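Local coordinates for phycocyanobilin lyase subunit beta (PDB 5N3U), which probably serves, together with CpcE, as a lyase needed to attach the phycocyanobilin chromophore to the phycocyanin alpha subunit, at residues 128-131 / 132-135; 149-152 / 153-157. One frame throughout, in Å; residues are numbered along the deposited sequence.

Interaction 1. Residues 128-131 / 132-135; sequences FPDN and QTAP
Q132 and T133 both aim their backbone N-H groups at the carbonyl oxygen of P129, closing the first turn of helix 130-145 in this HEAT-repeat protein. P129 is the N-cap residue, joined to F128 by a cis peptide bond; a proline suits the start of a helix, where its missing N-H costs no helical bond. T133 N reaches P129 O at 3.2 Å, and Q132 N lies 2.9 Å from the same P129 O. T133 OG1, anti to its own carbonyl carbon (chi1 -58°), adds a weak bond to this oxygen. Next, A134 N bonds to D130 O at 2.9 Å, and the small A134 methyl lets this tightly packed side of the turn lie against W123 and L126. D130 points away from the turn, and its OD2 accepts a hydrogen bond from L68 N of a chain of the lyase alpha subunit, CpcE.

The looser side is carried by the exposed F128 and Q132. Here Q132 NE2 comes within 3.6 Å of F128 CE2, ring and amide planes 72° apart, without a defined stack. Beside them N131 tucks CG between its backbone N and carbonyl carbon (chi1 64°), which lays its amide alongside the Q132 chain, ND2 4.0 Å from Q132 CG. Replaced by an alanine, N131 would probably leave the Q132 chain without this flanking amide and freer to swing. The helix kinks at P135, which has no N-H to offer N131 O; instead its ring carbon CD abuts that oxygen at 3.1 Å.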
ATOM      1  N   PHE B 128       9.310  23.151 -29.422  1.00 25.62           N
ATOM      2  CA  PHE B 128       8.959  24.476 -28.930  1.00 25.86           C
ATOM      3  C   PHE B 128       7.480  24.749 -29.159  1.00 28.61           C
ATOM      4  O   PHE B 128       6.938  24.418 -30.230  1.00 27.21           O
ATOM      5  CB  PHE B 128       9.815  25.507 -29.632  1.00 29.21           C
ATOM      6  CG  PHE B 128       9.539  26.882 -29.255  1.00 28.64           C
ATOM      7  CD1 PHE B 128       8.446  27.531 -29.773  1.00 31.52           C
ATOM      8  CD2 PHE B 128      10.357  27.545 -28.344  1.00 34.66           C
ATOM      9  CE1 PHE B 128       8.090  28.807 -29.359  1.00 31.58           C
ATOM     10  CE2 PHE B 128      10.038  28.850 -27.946  1.00 30.87           C
ATOM     11  CZ  PHE B 128       8.916  29.468 -28.453  1.00 34.58           C
ATOM     12  N   PRO B 129       6.832  25.364 -28.192  1.00 27.01           N
ATOM     13  CA  PRO B 129       7.317  25.842 -26.888  1.00 29.55           C
ATOM     14  C   PRO B 129       7.080  24.859 -25.705  1.00 26.10           C
ATOM     15  O   PRO B 129       7.152  25.286 -24.594  1.00 24.12           O
ATOM     16  CB  PRO B 129       6.457  27.035 -26.648  1.00 28.81           C
ATOM     17  CG  PRO B 129       5.153  26.611 -27.215  1.00 28.57           C
ATOM     18  CD  PRO B 129       5.382  25.551 -28.267  1.00 31.75           C
ATOM     19  N   ASP B 130       6.790  23.594 -25.960  1.00 25.79           N
ATOM     20  CA  ASP B 130       6.638  22.591 -24.825  1.00 23.44           C
ATOM     21  C   ASP B 130       7.931  22.565 -24.007  1.00 25.29           C
ATOM     22  O   ASP B 130       7.917  22.221 -22.851  1.00 27.17           O
ATOM     23  CB  ASP B 130       6.336  21.215 -25.426  1.00 22.11           C
ATOM     24  CG  ASP B 130       4.926  21.103 -25.861  1.00 27.40           C
ATOM     25  OD1 ASP B 130       4.191  22.004 -25.464  1.00 29.27           O
ATOM     26  OD2 ASP B 130       4.511  20.119 -26.552  1.00 29.72           O
ATOM     27  N   ASN B 131       9.094  22.886 -24.605  1.00 26.05           N
ATOM     28  CA  ASN B 131      10.328  22.967 -23.824  1.00 26.31           C
ATOM     29  C   ASN B 131      10.308  24.043 -22.735  1.00 29.63           C
ATOM     30  O   ASN B 131      11.022  23.945 -21.754  1.00 29.43           O
ATOM     31  CB  ASN B 131      11.538  23.177 -24.751  1.00 29.40           C
ATOM     32  CG  ASN B 131      11.432  24.504 -25.456  1.00 33.13           C
ATOM     33  OD1 ASN B 131      10.395  24.814 -26.038  1.00 28.81           O
ATOM     34  ND2 ASN B 131      12.441  25.319 -25.319  1.00 36.73           N
ATOM     35  N   GLN B 132       9.407  24.998 -22.823  1.00 27.53           N
ATOM     36  CA  GLN B 132       9.194  25.993 -21.798  1.00 29.30           C
ATOM     37  C   GLN B 132       8.047  25.633 -20.865  1.00 32.66           C
ATOM     38  O   GLN B 132       8.128  25.845 -19.661  1.00 32.26           O
ATOM     39  CB  GLN B 132       8.891  27.361 -22.475  1.00 33.33           C
ATOM     40  CG  GLN B 132      10.148  27.847 -23.199  1.00 34.93           C
ATOM     41  CD  GLN B 132       9.923  29.143 -24.003  1.00 41.67           C
ATOM     42  OE1 GLN B 132       8.814  29.651 -24.096  1.00 45.24           O
ATOM     43  NE2 GLN B 132      10.981  29.649 -24.600  1.00 41.39           N
ATOM     44  N   THR B 133       6.960  25.128 -21.426  1.00 30.74           N
ATOM     45  CA  THR B 133       5.758  24.755 -20.675  1.00 32.74           C
ATOM     46  C   THR B 133       6.105  23.554 -19.708  1.00 26.41           C
ATOM     47  O   THR B 133       5.690  23.485 -18.605  1.00 25.76           O
ATOM     48  CB  THR B 133       4.676  24.197 -21.682  1.00 32.34           C
ATOM     49  OG1 THR B 133       4.394  25.170 -22.651  1.00 36.84           O
ATOM     50  CG2 THR B 133       3.345  23.802 -21.006  1.00 40.04           C
ATOM     51  N   ALA B 134       6.759  22.581 -20.220  1.00 23.28           N
ATOM     52  CA  ALA B 134       6.969  21.396 -19.446  1.00 25.55           C
ATOM     53  C   ALA B 134       7.642  21.651 -18.060  1.00 26.97           C
ATOM     54  O   ALA B 134       7.161  21.134 -17.020  1.00 23.99           O
ATOM     55  CB  ALA B 134       7.756  20.438 -20.234  1.00 21.98           C
ATOM     56  N   PRO B 135       8.770  22.397 -18.046  1.00 25.69           N
ATOM     57  CA  PRO B 135       9.434  22.630 -16.758  1.00 27.60           C
ATOM     58  C   PRO B 135       8.593  23.420 -15.839  1.00 25.07           C
ATOM     59  O   PRO B 135       8.661  23.285 -14.648  1.00 24.12           O
ATOM     60  CB  PRO B 135      10.746  23.351 -17.148  1.00 31.28           C
ATOM     61  CG  PRO B 135      10.546  23.817 -18.513  1.00 30.04           C
ATOM     62  CD  PRO B 135       9.624  22.821 -19.165  1.00 27.36           C
TER

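Interaction 2. Residues 149-152 / 153-157; sequences AEWS and IRYAA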
ATOM      1  N   ALA B 149       2.843  16.303   4.300  1.00 32.62           N
ATOM      2  CA  ALA B 149       3.166  16.088   5.715  1.00 37.36           C
ATOM      3  C   ALA B 149       4.371  15.186   5.968  1.00 35.44           C
ATOM      4  O   ALA B 149       4.988  15.333   6.993  1.00 35.53           O
ATOM      5  CB  ALA B 149       1.967  15.560   6.472  1.00 38.27           C
ATOM      6  N   GLU B 150       4.725  14.265   5.059  1.00 33.08           N
ATOM      7  CA  GLU B 150       5.866  13.359   5.254  1.00 31.93           C
ATOM      8  C   GLU B 150       7.154  14.096   4.871  1.00 31.59           C
ATOM      9  O   GLU B 150       7.278  14.660   3.744  1.00 28.34           O
ATOM     10  CB  GLU B 150       5.623  12.106   4.400  1.00 37.15           C
ATOM     11  CG  GLU B 150       6.824  11.235   4.031  1.00 42.05           C
ATOM     12  CD  GLU B 150       7.531  10.696   5.218  1.00 51.97           C
ATOM     13  OE1 GLU B 150       6.822  10.407   6.212  1.00 63.08           O
ATOM     14  OE2 GLU B 150       8.768  10.538   5.151  1.00 43.77           O
ATOM     15  N   TRP B 151       8.128  14.071   5.784  1.00 28.85           N
ATOM     16  CA  TRP B 151       9.391  14.837   5.621  1.00 26.77           C
ATOM     17  C   TRP B 151      10.112  14.375   4.383  1.00 24.60           C
ATOM     18  O   TRP B 151      10.722  15.213   3.712  1.00 24.25           O
ATOM     19  CB  TRP B 151      10.323  14.712   6.867  1.00 27.55           C
ATOM     20  CG  TRP B 151      10.916  13.411   6.972  1.00 27.21           C
ATOM     21  CD1 TRP B 151      10.407  12.307   7.593  1.00 26.36           C
ATOM     22  CD2 TRP B 151      12.144  13.024   6.408  1.00 25.69           C
ATOM     23  NE1 TRP B 151      11.214  11.254   7.396  1.00 28.90           N
ATOM     24  CE2 TRP B 151      12.315  11.679   6.681  1.00 25.95           C
ATOM     25  CE3 TRP B 151      13.092  13.686   5.629  1.00 29.46           C
ATOM     26  CZ2 TRP B 151      13.406  10.980   6.238  1.00 25.55           C
ATOM     27  CZ3 TRP B 151      14.178  12.990   5.200  1.00 25.98           C
ATOM     28  CH2 TRP B 151      14.337  11.663   5.503  1.00 26.64           C
ATOM     29  N   SER B 152      10.121  13.071   4.098  1.00 22.81           N
ATOM     30  CA  SER B 152      10.909  12.581   2.981  1.00 24.12           C
ATOM     31  C   SER B 152      10.351  13.044   1.605  1.00 23.59           C
ATOM     32  O   SER B 152      11.128  13.160   0.622  1.00 22.29           O
ATOM     33  CB  SER B 152      11.073  11.073   3.028  1.00 27.84           C
ATOM     34  OG  SER B 152       9.885  10.406   2.712  1.00 25.65           O
ATOM     35  N   ILE B 153       9.037  13.299   1.519  1.00 23.56           N
ATOM     36  CA  ILE B 153       8.448  13.844   0.320  1.00 23.91           C
ATOM     37  C   ILE B 153       8.895  15.257   0.155  1.00 23.19           C
ATOM     38  O   ILE B 153       9.274  15.688  -0.950  1.00 23.96           O
ATOM     39  CB  ILE B 153       6.884  13.832   0.369  1.00 23.36           C
ATOM     40  CG1 ILE B 153       6.307  12.440   0.494  1.00 28.59           C
ATOM     41  CG2 ILE B 153       6.332  14.500  -0.871  1.00 24.48           C
ATOM     42  CD1 ILE B 153       6.933  11.441  -0.387  1.00 31.63           C
ATOM     43  N   ARG B 154       8.851  16.027   1.230  1.00 23.37           N
ATOM     44  CA  ARG B 154       9.344  17.416   1.162  1.00 24.12           C
ATOM     45  C   ARG B 154      10.821  17.471   0.818  1.00 22.02           C
ATOM     46  O   ARG B 154      11.216  18.294   0.041  1.00 24.54           O
ATOM     47  CB  ARG B 154       9.080  18.228   2.475  1.00 27.29           C
ATOM     48  CG  ARG B 154       7.648  18.312   2.892  1.00 27.63           C
ATOM     49  CD  ARG B 154       7.392  19.434   3.918  1.00 32.40           C
ATOM     50  NE  ARG B 154       8.015  19.176   5.233  1.00 30.81           N
ATOM     51  CZ  ARG B 154       7.667  18.262   6.146  1.00 35.23           C
ATOM     52  NH1 ARG B 154       6.670  17.405   5.971  1.00 34.00           N
ATOM     53  NH2 ARG B 154       8.370  18.201   7.301  1.00 41.18           N
ATOM     54  N   TYR B 155      11.617  16.551   1.346  1.00 23.39           N
ATOM     55  CA  TYR B 155      13.028  16.528   1.004  1.00 22.97           C
ATOM     56  C   TYR B 155      13.216  16.306  -0.488  1.00 24.58           C
ATOM     57  O   TYR B 155      13.972  17.014  -1.181  1.00 24.68           O
ATOM     58  CB  TYR B 155      13.680  15.401   1.833  1.00 26.88           C
ATOM     59  CG  TYR B 155      15.188  15.333   1.718  1.00 25.24           C
ATOM     60  CD1 TYR B 155      15.779  14.738   0.637  1.00 27.62           C
ATOM     61  CD2 TYR B 155      15.999  15.837   2.715  1.00 30.01           C
ATOM     62  CE1 TYR B 155      17.172  14.650   0.501  1.00 27.52           C
ATOM     63  CE2 TYR B 155      17.394  15.786   2.590  1.00 28.29           C
ATOM     64  CZ  TYR B 155      17.969  15.213   1.504  1.00 27.28           C
ATOM     65  OH  TYR B 155      19.359  15.145   1.376  1.00 28.77           O
ATOM     66  N   ALA B 156      12.533  15.284  -1.030  1.00 23.11           N
ATOM     67  CA  ALA B 156      12.644  14.992  -2.434  1.00 22.15           C
ATOM     68  C   ALA B 156      12.174  16.162  -3.280  1.00 22.37           C
ATOM     69  O   ALA B 156      12.729  16.405  -4.334  1.00 24.14           O
ATOM     70  CB  ALA B 156      11.843  13.736  -2.798  1.00 24.33           C
ATOM     71  N   ALA B 157      11.117  16.839  -2.849  1.00 23.91           N
ATOM     72  CA  ALA B 157      10.614  18.007  -3.546  1.00 23.70           C
ATOM     73  C   ALA B 157      11.644  19.136  -3.688  1.00 26.24           C
ATOM     74  O   ALA B 157      11.767  19.737  -4.727  1.00 25.66           O
ATOM     75  CB  ALA B 157       9.410  18.505  -2.847  1.00 27.18           C
TER
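E150 O accepts from R154 N at 3.3 Å and, weakly, from I153 N at 3.1 Å. E150 OE2 is gripped twice by S152, whose backbone N lies 3.1 Å away, above the carboxylate plane, and whose OG donates to it at 2.7 Å on the anti side. Glutamate can cap helix 151-163 because its chain bends at chi2 (60°), bringing OE2 back to the N-H of S152; its CG meanwhile rests 3.8 Å from I153 CG1, the two side chains crossing at about a right angle. S152 OG is also bonded to R112 of helix 108-118.

R154 bends at chi3 so that its guanidinium lays one face over W151 CA. At its edge NH1 makes a weak bond of 2.9 Å to A149 O, while NE forms a salt bridge with D185. W151 and Y155 run side by side, W151 CZ3 touching Y155 CB at 4.2 Å; both suit a surface covered by a partner, since on one CpcE chain K245 makes a cation-pi contact with W151 and D273 bonds Y155 OH. E150 and S152 thus form a side-chain N-cap at the start of a helix in a HEAT-repeat solenoid, beside the aromatic pair that faces the partner chain.

Overall arrangement
Interactions 1 and 2 are the opening turns of two consecutive helices, 130-145 and 151-163, within the HEAT-repeat region. Their centres lie 26 Å apart and their nearest atoms about 11 Å, so they do not touch. In both, the N-cap carbonyl collects N-H groups of the first turn; only in interaction 2 does the side chain of the N-cap residue add a bond, to S152 N. Interaction 1 is partly exposed, its centre about 17 Å from that of the chain; interaction 2 is buried, its centre about 13 Å from that of the chain. Both touch chains of the lyase alpha subunit, interaction 2 two of them, consistent with the association of CpcE and CpcF into one lyase.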